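Local coordinates for GTPase activator-like protein (Chaetomium thermophilum, PDB 5HIU) that is the N-terminal helical part of a fungal TSC2, a protein that probably acts as a GTPase activator, at residues V28-V40 with A64-A77. Numbering follows the deposited sequence.
Sequences VAKLKNGHLSERV and AAKDMIHPENPDNA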
loop_
_atom_site.group_PDB
_atom_site.type_symbol
_atom_site.label_atom_id
_atom_site.label_comp_id
_atom_site.label_asym_id
_atom_site.label_seq_id
_atom_site.Cartn_x
_atom_site.Cartn_y
_atom_site.Cartn_z
ATOM N N VAL A 28 32.638 -30.813 11.765
ATOM C CA VAL A 28 31.683 -30.548 12.842
ATOM C C VAL A 28 32.370 -30.631 14.194
ATOM O O VAL A 28 32.076 -29.845 15.092
ATOM C CB VAL A 28 30.475 -31.509 12.818
ATOM C CG1 VAL A 28 29.588 -31.275 14.029
ATOM C CG2 VAL A 28 29.659 -31.307 11.558
ATOM N N ALA A 29 33.275 -31.590 14.347
ATOM C CA ALA A 29 34.071 -31.668 15.569
ATOM C C ALA A 29 34.827 -30.349 15.791
ATOM O O ALA A 29 34.760 -29.752 16.872
ATOM C CB ALA A 29 35.029 -32.848 15.509
ATOM N N LYS A 30 35.506 -29.880 14.749
ATOM C CA LYS A 30 36.231 -28.617 14.824
ATOM C C LYS A 30 35.275 -27.449 15.025
ATOM O O LYS A 30 35.573 -26.520 15.774
ATOM C CB LYS A 30 37.053 -28.398 13.556
ATOM C CG LYS A 30 38.157 -29.423 13.374
ATOM C CD LYS A 30 38.903 -29.214 12.073
ATOM C CE LYS A 30 40.191 -30.026 12.027
ATOM N NZ LYS A 30 40.857 -29.884 10.703
ATOM N N LEU A 31 34.124 -27.507 14.361
ATOM C CA LEU A 31 33.108 -26.467 14.504
ATOM C C LEU A 31 32.606 -26.362 15.941
ATOM O O LEU A 31 32.346 -25.265 16.434
ATOM C CB LEU A 31 31.942 -26.719 13.549
ATOM C CG LEU A 31 30.823 -25.675 13.558
ATOM C CD1 LEU A 31 31.320 -24.305 13.117
ATOM C CD2 LEU A 31 29.684 -26.136 12.662
ATOM N N LYS A 32 32.474 -27.504 16.606
ATOM C CA LYS A 32 32.036 -27.528 17.993
ATOM C C LYS A 32 33.188 -27.184 18.924
ATOM O O LYS A 32 33.021 -26.366 19.824
ATOM C CB LYS A 32 31.435 -28.896 18.353
ATOM C CG LYS A 32 30.102 -29.144 17.676
ATOM C CD LYS A 32 29.373 -30.409 18.114
ATOM C CE LYS A 32 27.980 -30.421 17.476
ATOM N NZ LYS A 32 27.113 -31.579 17.817
ATOM N N ASN A 33 34.353 -27.787 18.688
ATOM C CA ASN A 33 35.444 -27.781 19.671
ATOM C C ASN A 33 36.665 -26.933 19.346
ATOM O O ASN A 33 37.502 -26.727 20.216
ATOM C CB ASN A 33 35.949 -29.206 19.900
ATOM C CG ASN A 33 34.851 -30.164 20.294
ATOM O OD1 ASN A 33 33.663 -29.851 20.203
ATOM N ND2 ASN A 33 35.245 -31.346 20.734
ATOM N N GLY A 34 36.803 -26.474 18.107
ATOM C CA GLY A 34 38.003 -25.736 17.706
ATOM C C GLY A 34 38.119 -24.425 18.461
ATOM O O GLY A 34 37.151 -23.970 19.079
ATOM N N HIS A 35 39.305 -23.825 18.445
ATOM C CA HIS A 35 39.442 -22.445 18.898
ATOM C C HIS A 35 38.683 -21.593 17.891
ATOM O O HIS A 35 38.540 -21.975 16.735
ATOM C CB HIS A 35 40.897 -22.013 18.961
ATOM C CG HIS A 35 41.753 -22.872 19.840
ATOM N ND1 HIS A 35 41.525 -23.015 21.193
ATOM C CD2 HIS A 35 42.852 -23.614 19.562
ATOM C CE1 HIS A 35 42.438 -23.818 21.709
ATOM N NE2 HIS A 35 43.255 -24.195 20.741
ATOM N N LEU A 36 38.196 -20.438 18.312
ATOM C CA LEU A 36 37.257 -19.692 17.492
ATOM C C LEU A 36 37.680 -19.581 16.030
ATOM O O LEU A 36 36.866 -19.772 15.133
ATOM C CB LEU A 36 37.007 -18.304 18.070
ATOM C CG LEU A 36 35.929 -17.516 17.325
ATOM C CD1 LEU A 36 34.696 -18.374 17.070
ATOM C CD2 LEU A 36 35.528 -16.266 18.094
ATOM N N SER A 37 38.949 -19.281 15.782
ATOM C CA SER A 37 39.408 -19.134 14.408
ATOM C C SER A 37 39.259 -20.454 13.653
ATOM O O SER A 37 39.116 -20.470 12.439
ATOM C CB SER A 37 40.864 -18.658 14.349
ATOM O OG SER A 37 41.780 -19.739 14.522
ATOM N N GLU A 38 39.326 -21.562 14.373
ATOM C CA GLU A 38 39.194 -22.877 13.758
ATOM C C GLU A 38 37.744 -23.092 13.402
ATOM O O GLU A 38 37.442 -23.625 12.336
ATOM C CB GLU A 38 39.686 -23.984 14.695
ATOM C CG GLU A 38 41.095 -23.750 15.217
ATOM C CD GLU A 38 41.673 -24.934 15.973
ATOM O OE1 GLU A 38 41.055 -25.374 16.967
ATOM O OE2 GLU A 38 42.764 -25.405 15.586
ATOM N N ARG A 39 36.861 -22.650 14.298
ATOM C CA ARG A 39 35.417 -22.761 14.104
ATOM C C ARG A 39 34.981 -21.984 12.873
ATOM O O ARG A 39 34.150 -22.457 12.102
ATOM C CB ARG A 39 34.654 -22.243 15.327
ATOM C CG ARG A 39 35.005 -22.938 16.645
ATOM C CD ARG A 39 34.122 -22.405 17.756
ATOM N NE ARG A 39 32.766 -22.919 17.596
ATOM C CZ ARG A 39 31.658 -22.314 18.024
ATOM N NH1 ARG A 39 31.723 -21.137 18.645
ATOM N NH2 ARG A 39 30.468 -22.889 17.820
ATOM N N VAL A 40 35.570 -20.810 12.683
ATOM C CA VAL A 40 35.255 -19.974 11.542
ATOM C C VAL A 40 35.598 -20.703 10.242
ATOM O O VAL A 40 34.797 -20.769 9.304
ATOM C CB VAL A 40 35.986 -18.619 11.631
ATOM C CG1 VAL A 40 35.824 -17.825 10.342
ATOM C CG2 VAL A 40 35.429 -17.814 12.800
ATOM N N ALA A 64 26.116 -26.917 16.535
ATOM C CA ALA A 64 27.526 -26.602 16.616
ATOM C C ALA A 64 27.765 -25.091 16.444
ATOM O O ALA A 64 28.552 -24.511 17.178
ATOM C CB ALA A 64 28.295 -27.397 15.571
ATOM N N ALA A 65 27.049 -24.465 15.503
ATOM C CA ALA A 65 27.376 -23.125 14.995
ATOM C C ALA A 65 26.550 -21.984 15.539
ATOM O O ALA A 65 27.018 -20.858 15.511
ATOM C CB ALA A 65 27.256 -23.120 13.480
ATOM N N LYS A 66 25.320 -22.251 15.986
ATOM C CA LYS A 66 24.369 -21.177 16.304
ATOM C C LYS A 66 24.869 -20.097 17.261
ATOM O O LYS A 66 24.462 -18.937 17.155
ATOM C CB LYS A 66 23.040 -21.733 16.797
ATOM C CG LYS A 66 23.104 -22.577 18.057
ATOM C CD LYS A 66 21.835 -23.409 18.169
ATOM C CE LYS A 66 21.887 -24.421 19.290
ATOM N NZ LYS A 66 20.974 -24.033 20.395
ATOM N N ASP A 67 25.760 -20.464 18.177
ATOM C CA ASP A 67 26.355 -19.491 19.112
ATOM C C ASP A 67 27.227 -18.445 18.427
ATOM O O ASP A 67 27.335 -17.328 18.923
ATOM C CB ASP A 67 27.171 -20.201 20.188
ATOM C CG ASP A 67 28.389 -20.879 19.628
ATOM O OD1 ASP A 67 29.441 -20.224 19.501
ATOM O OD2 ASP A 67 28.300 -22.072 19.294
ATOM N N MET A 68 27.828 -18.796 17.289
ATOM C CA MET A 68 28.715 -17.882 16.552
ATOM C C MET A 68 27.992 -16.652 15.956
ATOM O O MET A 68 28.638 -15.673 15.591
ATOM C CB MET A 68 29.439 -18.628 15.429
ATOM C CG MET A 68 30.310 -19.772 15.903
ATOM S SD MET A 68 31.019 -20.769 14.578
ATOM C CE MET A 68 32.268 -19.631 13.969
ATOM N N ILE A 69 26.664 -16.728 15.869
ATOM C CA ILE A 69 25.795 -15.648 15.405
ATOM C C ILE A 69 25.600 -14.587 16.469
ATOM O O ILE A 69 25.126 -13.517 16.184
ATOM C CB ILE A 69 24.415 -16.237 15.069
ATOM C CG1 ILE A 69 24.540 -17.207 13.911
ATOM C CG2 ILE A 69 23.380 -15.190 14.726
ATOM C CD1 ILE A 69 25.255 -16.662 12.714
ATOM N N HIS A 70 25.962 -14.885 17.707
ATOM C CA HIS A 70 25.702 -13.969 18.802
ATOM C C HIS A 70 26.402 -12.649 18.525
ATOM O O HIS A 70 27.525 -12.646 18.016
ATOM C CB HIS A 70 26.191 -14.583 20.110
ATOM C CG HIS A 70 25.699 -13.878 21.331
ATOM N ND1 HIS A 70 26.541 -13.199 22.184
ATOM C CD2 HIS A 70 24.454 -13.745 21.847
ATOM C CE1 HIS A 70 25.840 -12.678 23.173
ATOM N NE2 HIS A 70 24.570 -12.993 22.993
ATOM N N PRO A 71 25.750 -11.520 18.852
ATOM C CA PRO A 71 26.351 -10.225 18.488
ATOM C C PRO A 71 27.681 -9.912 19.174
ATOM O O PRO A 71 28.406 -9.036 18.703
ATOM C CB PRO A 71 25.285 -9.198 18.901
ATOM C CG PRO A 71 24.043 -9.976 19.153
ATOM C CD PRO A 71 24.478 -11.344 19.577
ATOM N N GLU A 72 27.991 -10.612 20.269
ATOM C CA GLU A 72 29.264 -10.444 20.985
ATOM C C GLU A 72 30.463 -10.886 20.137
ATOM O O GLU A 72 31.589 -10.425 20.362
ATOM C CB GLU A 72 29.265 -11.218 22.324
ATOM C CG GLU A 72 29.834 -12.641 22.240
ATOM C CD GLU A 72 29.727 -13.443 23.536
ATOM O OE1 GLU A 72 28.714 -13.319 24.258
ATOM O OE2 GLU A 72 30.663 -14.219 23.831
ATOM N N ASN A 73 30.233 -11.804 19.198
ATOM C CA ASN A 73 31.292 -12.265 18.295
ATOM C C ASN A 73 31.663 -11.216 17.245
ATOM O O ASN A 73 30.846 -10.366 16.901
ATOM C CB ASN A 73 30.849 -13.507 17.543
ATOM C CG ASN A 73 30.430 -14.635 18.455
ATOM O OD1 ASN A 73 31.244 -15.201 19.192
ATOM N ND2 ASN A 73 29.147 -14.990 18.393
ATOM N N PRO A 74 32.890 -11.305 16.704
ATOM C CA PRO A 74 33.320 -10.436 15.620
ATOM C C PRO A 74 32.683 -10.774 14.267
ATOM O O PRO A 74 32.329 -11.911 13.989
ATOM C CB PRO A 74 34.830 -10.681 15.567
ATOM C CG PRO A 74 34.966 -12.088 16.009
ATOM C CD PRO A 74 33.938 -12.269 17.078
ATOM N N ASP A 75 32.573 -9.769 13.423
ATOM C CA ASP A 75 31.983 -9.925 12.109
ATOM C C ASP A 75 32.284 -11.242 11.431
ATOM O O ASP A 75 31.358 -11.990 11.106
ATOM C CB ASP A 75 32.439 -8.784 11.231
ATOM C CG ASP A 75 31.793 -7.481 11.625
ATOM O OD1 ASP A 75 30.935 -7.503 12.543
ATOM O OD2 ASP A 75 32.134 -6.446 11.021
ATOM N N ASN A 76 33.570 -11.526 11.241
ATOM C CA ASN A 76 34.018 -12.697 10.488
ATOM C C ASN A 76 33.391 -13.982 10.973
ATOM O O ASN A 76 33.155 -14.892 10.183
ATOM C CB ASN A 76 35.530 -12.836 10.549
ATOM C CG ASN A 76 36.032 -13.154 11.943
ATOM O OD1 ASN A 76 35.426 -12.757 12.930
ATOM N ND2 ASN A 76 37.137 -13.880 12.030
ATOM N N ALA A 77 33.120 -14.058 12.271
ATOM C CA ALA A 77 32.552 -15.268 12.860
ATOM C C ALA A 77 31.035 -15.295 12.803
ATOM O O ALA A 77 30.441 -16.363 12.704
ATOM C CB ALA A 77 33.025 -15.435 14.304
#
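Arg39 and Asp67 meet end-on: NH1 of Arg39 donates to OD1 of Asp67 at 2.6 Å, nearly straight at 170°, while NH2 reaches OD2 at 2.7 Å. Both oxygens use their syn lone pairs, and the guanidinium and carboxylate planes lie 16° apart, so the salt bridge is a nearly coplanar, two-pronged pairing. The guanidinium is also held at its NE edge by Leu31 O, in plane, at 2.7 Å from Arg39 NE; with Leu31 O and Asp67 OD1 near its plane at different edges, its rotation is probably restricted. Met68 lies over one guanidinium face, its CG 3.4 Å from Arg39 NH1.

In contrast to the exposed Asp67 end, the tightly packed part is built on buried Leu31, Ala64 and Met68. Ala64 CB sits 3.5 Å from Leu31 CD2, and Leu31 CD1 touches Met68 SD. A bend at the end of the Met68 side chain (chi3 73°) brings CE against Arg39 CB and Val40 CG2, the latter also packing 3.7 Å from Ala77 CB. Lys32 is exposed yet lies tightly along Ala64, CG to CB 3.3 Å. Looser packing marks the margin where Leu36 CD2 only grazes Pro74 CD at 4.4 Å.

Helices 22-33 and 36-52, joined by a short link, thereby meet the end of helix 59-65, the following connection with its 3-10 segment and type I turn, and the start of helix 75-89. Such antiparallel helices stacked in succession are characteristic of an alpha-solenoid, here at the N-terminal end of the elongated TSC2 fragment.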